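Local coordinates for Lmo0135 protein (Listeria monocytogenes EGD-e, PDB 5ISU) that is the substrate-binding component CtaP of an ABC transporter, probably serving peptide uptake, as many members of solute-binding family 5 do, at residues Pro51-Val56 / Ala61-Leu66. Numbering follows the deposited sequence.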
ATOM      1  N   PRO A  51     -15.259   5.520  -3.657  1.00 37.86           N
ATOM      2  CA  PRO A  51     -14.537   5.526  -4.937  1.00 37.74           C
ATOM      3  C   PRO A  51     -15.467   5.195  -6.130  1.00 37.23           C
ATOM      4  O   PRO A  51     -16.631   4.857  -5.931  1.00 34.73           O
ATOM      5  CB  PRO A  51     -13.537   4.398  -4.741  1.00 37.95           C
ATOM      6  CG  PRO A  51     -14.333   3.383  -3.959  1.00 38.69           C
ATOM      7  CD  PRO A  51     -15.188   4.191  -3.010  1.00 37.14           C
ATOM      8  N   LEU A  52     -14.963   5.291  -7.358  1.00 38.15           N
ATOM      9  CA  LEU A  52     -15.779   4.906  -8.515  1.00 38.15           C
ATOM     10  C   LEU A  52     -15.972   3.388  -8.474  1.00 38.52           C
ATOM     11  O   LEU A  52     -17.070   2.884  -8.706  1.00 39.67           O
ATOM     12  CB  LEU A  52     -15.122   5.314  -9.827  1.00 37.68           C
ATOM     13  CG  LEU A  52     -14.943   6.818 -10.033  1.00 39.12           C
ATOM     14  CD1 LEU A  52     -14.108   7.087 -11.277  1.00 39.34           C
ATOM     15  CD2 LEU A  52     -16.287   7.521 -10.119  1.00 39.23           C
ATOM     16  N   PHE A  53     -14.881   2.680  -8.180  1.00 38.40           N
ATOM     17  CA  PHE A  53     -14.868   1.225  -8.077  1.00 36.96           C
ATOM     18  C   PHE A  53     -14.078   0.851  -6.842  1.00 36.97           C
ATOM     19  O   PHE A  53     -13.194   1.601  -6.426  1.00 36.94           O
ATOM     20  CB  PHE A  53     -14.193   0.609  -9.293  1.00 37.15           C
ATOM     21  CG  PHE A  53     -14.887   0.912 -10.587  1.00 39.09           C
ATOM     22  CD1 PHE A  53     -14.597   2.068 -11.280  1.00 38.91           C
ATOM     23  CD2 PHE A  53     -15.832   0.035 -11.104  1.00 39.45           C
ATOM     24  CE1 PHE A  53     -15.229   2.350 -12.483  1.00 42.16           C
ATOM     25  CE2 PHE A  53     -16.474   0.305 -12.292  1.00 43.32           C
ATOM     26  CZ  PHE A  53     -16.171   1.468 -12.994  1.00 42.99           C
ATOM     27  N   TRP A  54     -14.399  -0.297  -6.251  1.00 36.23           N
ATOM     28  CA  TRP A  54     -13.670  -0.763  -5.088  1.00 37.87           C
ATOM     29  C   TRP A  54     -12.375  -1.416  -5.577  1.00 38.60           C
ATOM     30  O   TRP A  54     -12.413  -2.338  -6.356  1.00 39.53           O
ATOM     31  CB  TRP A  54     -14.494  -1.769  -4.276  1.00 38.44           C
ATOM     32  CG  TRP A  54     -15.796  -1.256  -3.745  1.00 39.16           C
ATOM     33  CD1 TRP A  54     -17.037  -1.622  -4.150  1.00 41.02           C
ATOM     34  CD2 TRP A  54     -15.984  -0.277  -2.713  1.00 36.78           C
ATOM     35  NE1 TRP A  54     -17.992  -0.957  -3.425  1.00 39.90           N
ATOM     36  CE2 TRP A  54     -17.371  -0.119  -2.539  1.00 37.89           C
ATOM     37  CE3 TRP A  54     -15.117   0.466  -1.920  1.00 34.77           C
ATOM     38  CZ2 TRP A  54     -17.913   0.758  -1.598  1.00 36.97           C
ATOM     39  CZ3 TRP A  54     -15.655   1.354  -0.976  1.00 34.34           C
ATOM     40  CH2 TRP A  54     -17.032   1.499  -0.835  1.00 36.20           C
ATOM     41  N   GLU A  55     -11.241  -0.909  -5.108  1.00 40.99           N
ATOM     42  CA  GLU A  55      -9.909  -1.391  -5.495  1.00 45.00           C
ATOM     43  C   GLU A  55      -9.662  -2.871  -5.230  1.00 46.29           C
ATOM     44  O   GLU A  55      -9.178  -3.584  -6.100  1.00 45.85           O
ATOM     45  CB  GLU A  55      -8.826  -0.560  -4.756  1.00 48.00           C
ATOM     46  CG  GLU A  55      -7.391  -1.076  -4.901  1.00 54.83           C
ATOM     47  CD  GLU A  55      -6.339  -0.159  -4.281  1.00 55.15           C
ATOM     48  OE1 GLU A  55      -6.712   0.783  -3.560  1.00 54.32           O
ATOM     49  OE2 GLU A  55      -5.125  -0.394  -4.513  1.00 59.60           O
ATOM     50  N   VAL A  56      -9.993  -3.322  -4.022  1.00 46.76           N
ATOM     51  CA  VAL A  56      -9.728  -4.705  -3.613  1.00 48.91           C
ATOM     52  C   VAL A  56     -10.258  -5.760  -4.603  1.00 49.64           C
ATOM     53  O   VAL A  56      -9.615  -6.771  -4.787  1.00 52.84           O
ATOM     54  CB  VAL A  56     -10.210  -4.948  -2.156  1.00 51.81           C
ATOM     55  CG1 VAL A  56     -11.725  -5.059  -2.091  1.00 53.60           C
ATOM     56  CG2 VAL A  56      -9.565  -6.181  -1.563  1.00 54.14           C
ATOM     57  N   ALA A  61     -18.763   0.759  -7.503  1.00 41.39           N
ATOM     58  CA  ALA A  61     -19.081   1.475  -6.266  1.00 40.84           C
ATOM     59  C   ALA A  61     -19.977   2.649  -6.687  1.00 40.41           C
ATOM     60  O   ALA A  61     -21.150   2.431  -7.005  1.00 40.81           O
ATOM     61  CB  ALA A  61     -17.808   1.924  -5.567  1.00 39.64           C
ATOM     62  N   LEU A  62     -19.448   3.877  -6.750  1.00 38.06           N
ATOM     63  CA  LEU A  62     -20.262   4.984  -7.253  1.00 37.44           C
ATOM     64  C   LEU A  62     -20.580   4.738  -8.732  1.00 39.10           C
ATOM     65  O   LEU A  62     -21.634   5.154  -9.225  1.00 38.52           O
ATOM     66  CB  LEU A  62     -19.539   6.324  -7.112  1.00 37.43           C
ATOM     67  CG  LEU A  62     -19.244   6.852  -5.704  1.00 36.12           C
ATOM     68  CD1 LEU A  62     -18.289   8.040  -5.777  1.00 35.23           C
ATOM     69  CD2 LEU A  62     -20.548   7.218  -5.010  1.00 37.93           C
ATOM     70  N   ALA A  63     -19.656   4.066  -9.426  1.00 38.92           N
ATOM     71  CA  ALA A  63     -19.811   3.763 -10.847  1.00 42.29           C
ATOM     72  C   ALA A  63     -20.614   2.494 -11.041  1.00 47.53           C
ATOM     73  O   ALA A  63     -20.593   1.589 -10.205  1.00 49.53           O
ATOM     74  CB  ALA A  63     -18.454   3.614 -11.520  1.00 41.73           C
ATOM     75  N   LYS A  64     -21.312   2.443 -12.161  1.00 49.92           N
ATOM     76  CA  LYS A  64     -22.115   1.305 -12.540  1.00 53.39           C
ATOM     77  C   LYS A  64     -21.254   0.403 -13.449  1.00 54.50           C
ATOM     78  O   LYS A  64     -21.328  -0.827 -13.354  1.00 57.94           O
ATOM     79  CB  LYS A  64     -23.354   1.826 -13.258  1.00 57.39           C
ATOM     80  CG  LYS A  64     -24.440   0.819 -13.558  1.00 63.73           C
ATOM     81  CD  LYS A  64     -25.495   1.472 -14.450  1.00 69.01           C
ATOM     82  CE  LYS A  64     -26.490   0.463 -15.003  1.00 73.56           C
ATOM     83  NZ  LYS A  64     -27.244   1.042 -16.150  1.00 77.40           N
ATOM     84  N   SER A  65     -20.421   1.017 -14.303  1.00 51.84           N
ATOM     85  CA  SER A  65     -19.553   0.266 -15.221  1.00 53.80           C
ATOM     86  C   SER A  65     -18.441   1.091 -15.887  1.00 52.32           C
ATOM     87  O   SER A  65     -18.482   2.329 -15.922  1.00 50.74           O
ATOM     88  CB  SER A  65     -20.390  -0.344 -16.346  1.00 57.14           C
ATOM     89  OG  SER A  65     -21.056   0.683 -17.058  1.00 60.67           O
ATOM     90  N   LEU A  66     -17.462   0.364 -16.415  1.00 51.56           N
ATOM     91  CA  LEU A  66     -16.325   0.910 -17.138  1.00 53.37           C
ATOM     92  C   LEU A  66     -16.313   0.192 -18.470  1.00 57.71           C
ATOM     93  O   LEU A  66     -16.514  -1.019 -18.522  1.00 62.08           O
ATOM     94  CB  LEU A  66     -15.006   0.609 -16.426  1.00 52.04           C
ATOM     95  CG  LEU A  66     -13.713   0.957 -17.203  1.00 53.97           C
ATOM     96  CD1 LEU A  66     -13.573   2.461 -17.385  1.00 52.73           C
ATOM     97  CD2 LEU A  66     -12.470   0.419 -16.514  1.00 54.48           C
TER
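Two successive carbonyls of the 51-56 loop, P51 O and L52 O, take three backbone N-H groups from A61, L62 and A63, tying the loop after helix 39-48 to the run-in of strand 63-68. That strand lies at one margin of the five-stranded antiparallel sheet of this family 5 solute-binding protein and pairs with strand 74-79; K64 and S65 both face K78 there in a classic beta bulge. L62 N points at P51 O (3.1 Å) with a nearly straight N-H...O angle of 166°, in the carbonyl plane. L52 O is gripped twice: A63 N comes in on a lone pair at 2.9 Å, while A61 N, at 3.0 Å, approaches tilted from the carbonyl plane.

Each of the two alanine methyls lies against one face of an aromatic ring, off-centre toward the rim. The methyl of A61 points at the loop and lies over one face of the W54 indole, with CB 3.7 Å from the centroid of the five-membered ring, a CH-pi contact; P51 CG touches the same methyl. A63 CB sits over one face of the F53 ring in a second CH-pi contact, 3.8 Å from the centroid and closest to F53 CZ (3.5 Å). With F53 CG anti to its own carbonyl carbon (chi1 -62°), the ring's far end swings back to the strand even though the CB bond leads away from it. S65 C, the carbonyl carbon, lies at the edge of the F53 ring, in its plane. K149 and R493 make cation-pi contacts with F53 and W54, respectively, and I148 of helix 144-148 packs on both F53 and L66. Farther along the strand, L66 CB approaches F53 CZ obliquely at 3.7 Å.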